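PDB 4KKI: transcobalamin-1 from Homo sapiens, which binds vitamin B12 with femtomolar affinity, carries it as a transport protein and protects it from the acidic environment of the stomach. Local coordinates for residues A[111-114]-A[118-121]; A[190-195]-A[252-257]. All coordinates share one frame; numbering follows the deposited sequence.

Contact 1: residues A[111-114]-A[118-121]; sequences NLIY and LIDK
The backbone N-H of Leu118 reaches back across the bend between two successive helices to the carbonyl of Ile113, with N and O 2.9 Å apart and the N-H···O angle 159°. Donor and acceptor are five residues apart, one more than in a regular alpha-helical bond, so this single link ties the short helix 111-115 to the first residue of helix 118-135. The Leu118 side chain leans back over the carbonyls of Leu112 and Ile113, because its CG is anti to its own carbonyl carbon and beside its N (chi1 -60°). Its CG lies 4.0 Å from Leu112 O, and its CD1 the same distance from Ile113 CA. With an alanine here the backbone bond could persist, but the missing branch would probably open a gap between the Leu112-Ile113 carbonyls and Ile98 and Ile99 of helix 92-102. A second apolar layer forms around Ile119. Its CG1 packs at 3.7 Å on CG2 of Ile113, and the two side chains cross obliquely. One bond further out, Ile119 CD1 approaches Tyr114 CE1, also at 3.7 Å. The same Ile113 methyl, CG2, sits over the centre of one face of the Tyr114 ring, 4.2 Å above its plane, and thus bridges ring and isoleucine. Phe157, in a loop, touches both Tyr114 and Ile119. This is a helix-to-helix corner of the alpha6-alpha6 barrel domain, where the short helix 111-115 turns within a few residues into helix 118-135; it is partly buried and lies away from the cobalamin.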
loop_
_atom_site.group_PDB
_atom_site.type_symbol
_atom_site.label_atom_id
_atom_site.label_comp_id
_atom_site.label_asym_id
_atom_site.label_seq_id
_atom_site.Cartn_x
_atom_site.Cartn_y
_atom_site.Cartn_z
ATOM N N ASN A 111 -23.336 -0.632 -8.537
ATOM C CA ASN A 111 -23.856 0.066 -9.706
ATOM C C ASN A 111 -23.097 1.353 -10.019
ATOM O O ASN A 111 -23.054 1.785 -11.170
ATOM C CB ASN A 111 -25.347 0.373 -9.535
ATOM C CG ASN A 111 -26.232 -0.799 -9.913
ATOM O OD1 ASN A 111 -26.438 -1.718 -9.121
ATOM N ND2 ASN A 111 -26.764 -0.769 -11.129
ATOM N N LEU A 112 -22.500 1.956 -8.994
ATOM C CA LEU A 112 -21.752 3.200 -9.160
ATOM C C LEU A 112 -20.587 3.017 -10.125
ATOM O O LEU A 112 -20.185 3.954 -10.812
ATOM C CB LEU A 112 -21.236 3.718 -7.813
ATOM C CG LEU A 112 -22.172 4.543 -6.925
ATOM C CD1 LEU A 112 -23.338 3.713 -6.408
ATOM C CD2 LEU A 112 -21.396 5.159 -5.768
ATOM N N ILE A 113 -20.050 1.803 -10.168
ATOM C CA ILE A 113 -18.965 1.480 -11.081
ATOM C C ILE A 113 -19.420 1.632 -12.524
ATOM O O ILE A 113 -18.720 2.216 -13.352
ATOM C CB ILE A 113 -18.471 0.041 -10.879
ATOM C CG1 ILE A 113 -18.004 -0.165 -9.436
ATOM C CG2 ILE A 113 -17.358 -0.279 -11.866
ATOM C CD1 ILE A 113 -17.614 -1.593 -9.114
ATOM N N TYR A 114 -20.604 1.111 -12.818
ATOM C CA TYR A 114 -21.103 1.099 -14.186
ATOM C C TYR A 114 -21.906 2.351 -14.523
ATOM O O TYR A 114 -22.015 2.729 -15.689
ATOM C CB TYR A 114 -21.917 -0.172 -14.435
ATOM C CG TYR A 114 -21.163 -1.424 -14.050
ATOM C CD1 TYR A 114 -20.150 -1.923 -14.861
ATOM C CD2 TYR A 114 -21.447 -2.096 -12.868
ATOM C CE1 TYR A 114 -19.450 -3.063 -14.512
ATOM C CE2 TYR A 114 -20.752 -3.237 -12.511
ATOM C CZ TYR A 114 -19.755 -3.715 -13.337
ATOM O OH TYR A 114 -19.060 -4.849 -12.987
ATOM N N LEU A 118 -16.543 3.833 -14.333
ATOM C CA LEU A 118 -15.249 3.879 -13.663
ATOM C C LEU A 118 -14.237 2.930 -14.294
ATOM O O LEU A 118 -13.036 3.207 -14.300
ATOM C CB LEU A 118 -15.409 3.571 -12.172
ATOM C CG LEU A 118 -16.319 4.532 -11.405
ATOM C CD1 LEU A 118 -16.308 4.222 -9.914
ATOM C CD2 LEU A 118 -15.908 5.975 -11.661
ATOM N N ILE A 119 -14.726 1.810 -14.817
ATOM C CA ILE A 119 -13.863 0.841 -15.481
ATOM C C ILE A 119 -13.267 1.462 -16.739
ATOM O O ILE A 119 -12.066 1.353 -16.987
ATOM C CB ILE A 119 -14.630 -0.448 -15.844
ATOM C CG1 ILE A 119 -15.054 -1.191 -14.576
ATOM C CG2 ILE A 119 -13.777 -1.356 -16.714
ATOM C CD1 ILE A 119 -15.808 -2.478 -14.853
ATOM N N ASP A 120 -14.114 2.124 -17.523
ATOM C CA ASP A 120 -13.659 2.828 -18.715
ATOM C C ASP A 120 -12.641 3.902 -18.345
ATOM O O ASP A 120 -11.631 4.071 -19.028
ATOM C CB ASP A 120 -14.842 3.448 -19.467
ATOM C CG ASP A 120 -15.742 2.406 -20.104
ATOM O OD1 ASP A 120 -15.742 1.249 -19.633
ATOM O OD2 ASP A 120 -16.452 2.740 -21.076
ATOM N N LYS A 121 -12.904 4.614 -17.253
ATOM C CA LYS A 121 -12.007 5.674 -16.801
ATOM C C LYS A 121 -10.671 5.103 -16.340
ATOM O O LYS A 121 -9.619 5.708 -16.551
ATOM C CB LYS A 121 -12.654 6.498 -15.686
ATOM C CG LYS A 121 -13.743 7.446 -16.168
ATOM C CD LYS A 121 -13.168 8.540 -17.054
ATOM C CE LYS A 121 -14.267 9.371 -17.704
ATOM N NZ LYS A 121 -15.192 9.976 -16.708
#

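Contact 2: residues A[190-195]-A[252-257]; sequences MAVLAL and FVSSDY
Ser254, which faces Val192 across the contact, also sets its CB in plane at the edge of the Tyr257 ring, while Asp256 CB lies on one face of that ring, 3.7 Å above the plane and displaced toward the rim. The Tyr257 hydroxyl is hydrogen-bonded to Lys199 NZ, farther along helix 185-203, giving the loop a polar tie to the helix it covers. The direct meeting of the two segments is apolar and light. Val253 CG2 comes within 4.0 Å of Leu193 CD2, the two side chains crossing at about a right angle. Chi1 of -53° wedges this methyl between the backbone N and carbonyl carbon of Val253, on the side facing the helix. Val192 CG1 lies more loosely, 4.4 Å from Val253 CG2 and 4.2 Å from Ser254 OG. Ser254 is buried, and its hydroxyl is hydrogen-bonded to Ala250 O in the last turn of helix 244-252, so it can rest beside a methyl and still have a partner. On helix 213-229, Leu224 touches Val192 and Val225 touches Ser254. The whole is a loop leaving one helix of the alpha6-alpha6 barrel and folding its first side chains onto a neighbouring helix.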
loop_
_atom_site.group_PDB
_atom_site.type_symbol
_atom_site.label_atom_id
_atom_site.label_comp_id
_atom_site.label_asym_id
_atom_site.label_seq_id
_atom_site.Cartn_x
_atom_site.Cartn_y
_atom_site.Cartn_z
ATOM N N MET A 190 1.773 -6.812 -4.774
ATOM C CA MET A 190 0.609 -6.377 -5.534
ATOM C C MET A 190 0.725 -6.812 -6.994
ATOM O O MET A 190 -0.274 -7.153 -7.630
ATOM C CB MET A 190 0.409 -4.862 -5.430
ATOM C CG MET A 190 -0.977 -4.396 -5.888
ATOM S SD MET A 190 -2.321 -5.134 -4.927
ATOM C CE MET A 190 -1.996 -4.450 -3.303
ATOM N N ALA A 191 1.950 -6.811 -7.515
ATOM C CA ALA A 191 2.201 -7.283 -8.874
ATOM C C ALA A 191 1.857 -8.763 -8.997
ATOM O O ALA A 191 1.223 -9.184 -9.963
ATOM C CB ALA A 191 3.650 -7.034 -9.269
ATOM N N VAL A 192 2.274 -9.548 -8.007
ATOM C CA VAL A 192 1.949 -10.969 -7.968
ATOM C C VAL A 192 0.441 -11.202 -7.972
ATOM O O VAL A 192 -0.055 -12.078 -8.681
ATOM C CB VAL A 192 2.581 -11.659 -6.742
ATOM C CG1 VAL A 192 1.946 -13.020 -6.501
ATOM C CG2 VAL A 192 4.084 -11.791 -6.933
ATOM N N LEU A 193 -0.288 -10.409 -7.192
ATOM C CA LEU A 193 -1.742 -10.540 -7.133
ATOM C C LEU A 193 -2.360 -10.202 -8.484
ATOM O O LEU A 193 -3.300 -10.862 -8.932
ATOM C CB LEU A 193 -2.327 -9.636 -6.045
ATOM C CG LEU A 193 -2.009 -10.017 -4.598
ATOM C CD1 LEU A 193 -2.463 -8.922 -3.650
ATOM C CD2 LEU A 193 -2.665 -11.341 -4.238
ATOM N N ALA A 194 -1.817 -9.174 -9.129
ATOM C CA ALA A 194 -2.300 -8.741 -10.435
ATOM C C ALA A 194 -1.988 -9.774 -11.512
ATOM O O ALA A 194 -2.865 -10.162 -12.282
ATOM C CB ALA A 194 -1.696 -7.392 -10.801
ATOM N N LEU A 195 -0.734 -10.215 -11.559
ATOM C CA LEU A 195 -0.302 -11.199 -12.546
ATOM C C LEU A 195 -1.057 -12.514 -12.389
ATOM O O LEU A 195 -1.352 -13.195 -13.373
ATOM C CB LEU A 195 1.208 -11.437 -12.443
ATOM C CG LEU A 195 2.112 -10.251 -12.797
ATOM C CD1 LEU A 195 3.574 -10.561 -12.496
ATOM C CD2 LEU A 195 1.937 -9.855 -14.255
ATOM N N PHE A 252 -0.124 -16.471 -0.557
ATOM C CA PHE A 252 -1.343 -17.276 -0.475
ATOM C C PHE A 252 -1.735 -17.841 -1.836
ATOM O O PHE A 252 -2.130 -18.999 -1.946
ATOM C CB PHE A 252 -2.517 -16.447 0.063
ATOM C CG PHE A 252 -2.523 -16.280 1.557
ATOM C CD1 PHE A 252 -1.538 -16.858 2.342
ATOM C CD2 PHE A 252 -3.527 -15.554 2.176
ATOM C CE1 PHE A 252 -1.551 -16.705 3.715
ATOM C CE2 PHE A 252 -3.548 -15.400 3.549
ATOM C CZ PHE A 252 -2.557 -15.977 4.321
ATOM N N VAL A 253 -1.622 -17.013 -2.872
ATOM C CA VAL A 253 -2.104 -17.384 -4.196
ATOM C C VAL A 253 -1.002 -17.925 -5.106
ATOM O O VAL A 253 -1.255 -18.246 -6.267
ATOM C CB VAL A 253 -2.786 -16.189 -4.897
ATOM C CG1 VAL A 253 -3.868 -15.600 -4.002
ATOM C CG2 VAL A 253 -1.759 -15.128 -5.269
ATOM N N SER A 254 0.214 -18.029 -4.579
ATOM C CA SER A 254 1.349 -18.454 -5.394
ATOM C C SER A 254 2.132 -19.621 -4.785
ATOM O O SER A 254 3.364 -19.626 -4.794
ATOM C CB SER A 254 2.274 -17.266 -5.685
ATOM O OG SER A 254 2.748 -16.671 -4.489
ATOM N N SER A 255 1.412 -20.616 -4.283
ATOM C CA SER A 255 2.027 -21.795 -3.683
ATOM C C SER A 255 2.747 -22.664 -4.706
ATOM O O SER A 255 3.436 -23.606 -4.351
ATOM C CB SER A 255 0.980 -22.629 -2.955
ATOM O OG SER A 255 -0.230 -21.916 -2.819
ATOM N N ASP A 256 2.586 -22.334 -5.975
ATOM C CA ASP A 256 3.236 -23.055 -7.057
ATOM C C ASP A 256 4.742 -22.852 -7.044
ATOM O O ASP A 256 5.488 -23.651 -7.609
ATOM C CB ASP A 256 2.695 -22.563 -8.398
ATOM C CG ASP A 256 1.308 -23.082 -8.696
ATOM O OD1 ASP A 256 0.724 -23.777 -7.834
ATOM O OD2 ASP A 256 0.803 -22.788 -9.796
ATOM N N TYR A 257 5.187 -21.779 -6.401
ATOM C CA TYR A 257 6.564 -21.337 -6.557
ATOM C C TYR A 257 7.384 -21.404 -5.276
ATOM O O TYR A 257 8.465 -20.823 -5.197
ATOM C CB TYR A 257 6.587 -19.921 -7.135
ATOM C CG TYR A 257 5.654 -19.742 -8.311
ATOM C CD1 TYR A 257 6.035 -20.122 -9.591
ATOM C CD2 TYR A 257 4.386 -19.196 -8.142
ATOM C CE1 TYR A 257 5.185 -19.960 -10.670
ATOM C CE2 TYR A 257 3.528 -19.033 -9.214
ATOM C CZ TYR A 257 3.933 -19.415 -10.475
ATOM O OH TYR A 257 3.084 -19.254 -11.546
#

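Overall arrangement
The two contacts illustrate how the helices of one domain are joined in different ways: contact 1 by a backbone bond and apolar side chains between helices adjacent in sequence, contact 2 by side chains alone between segments 57 residues apart. Their centres are 26 Å apart and their nearest atoms about 15 Å, so neither touches the other, and along the chain the first is complete before the second begins. Both belong to the N-terminal alpha domain. Neither lines the vitamin directly: the side chain of Leu193 in contact 2 is about 10 Å from the bound cyanocobalamin and about 8 Å from that of Tyr145, a cobalamin-binding residue, while that of Leu118 in contact 1 is about 14 Å from the ligand.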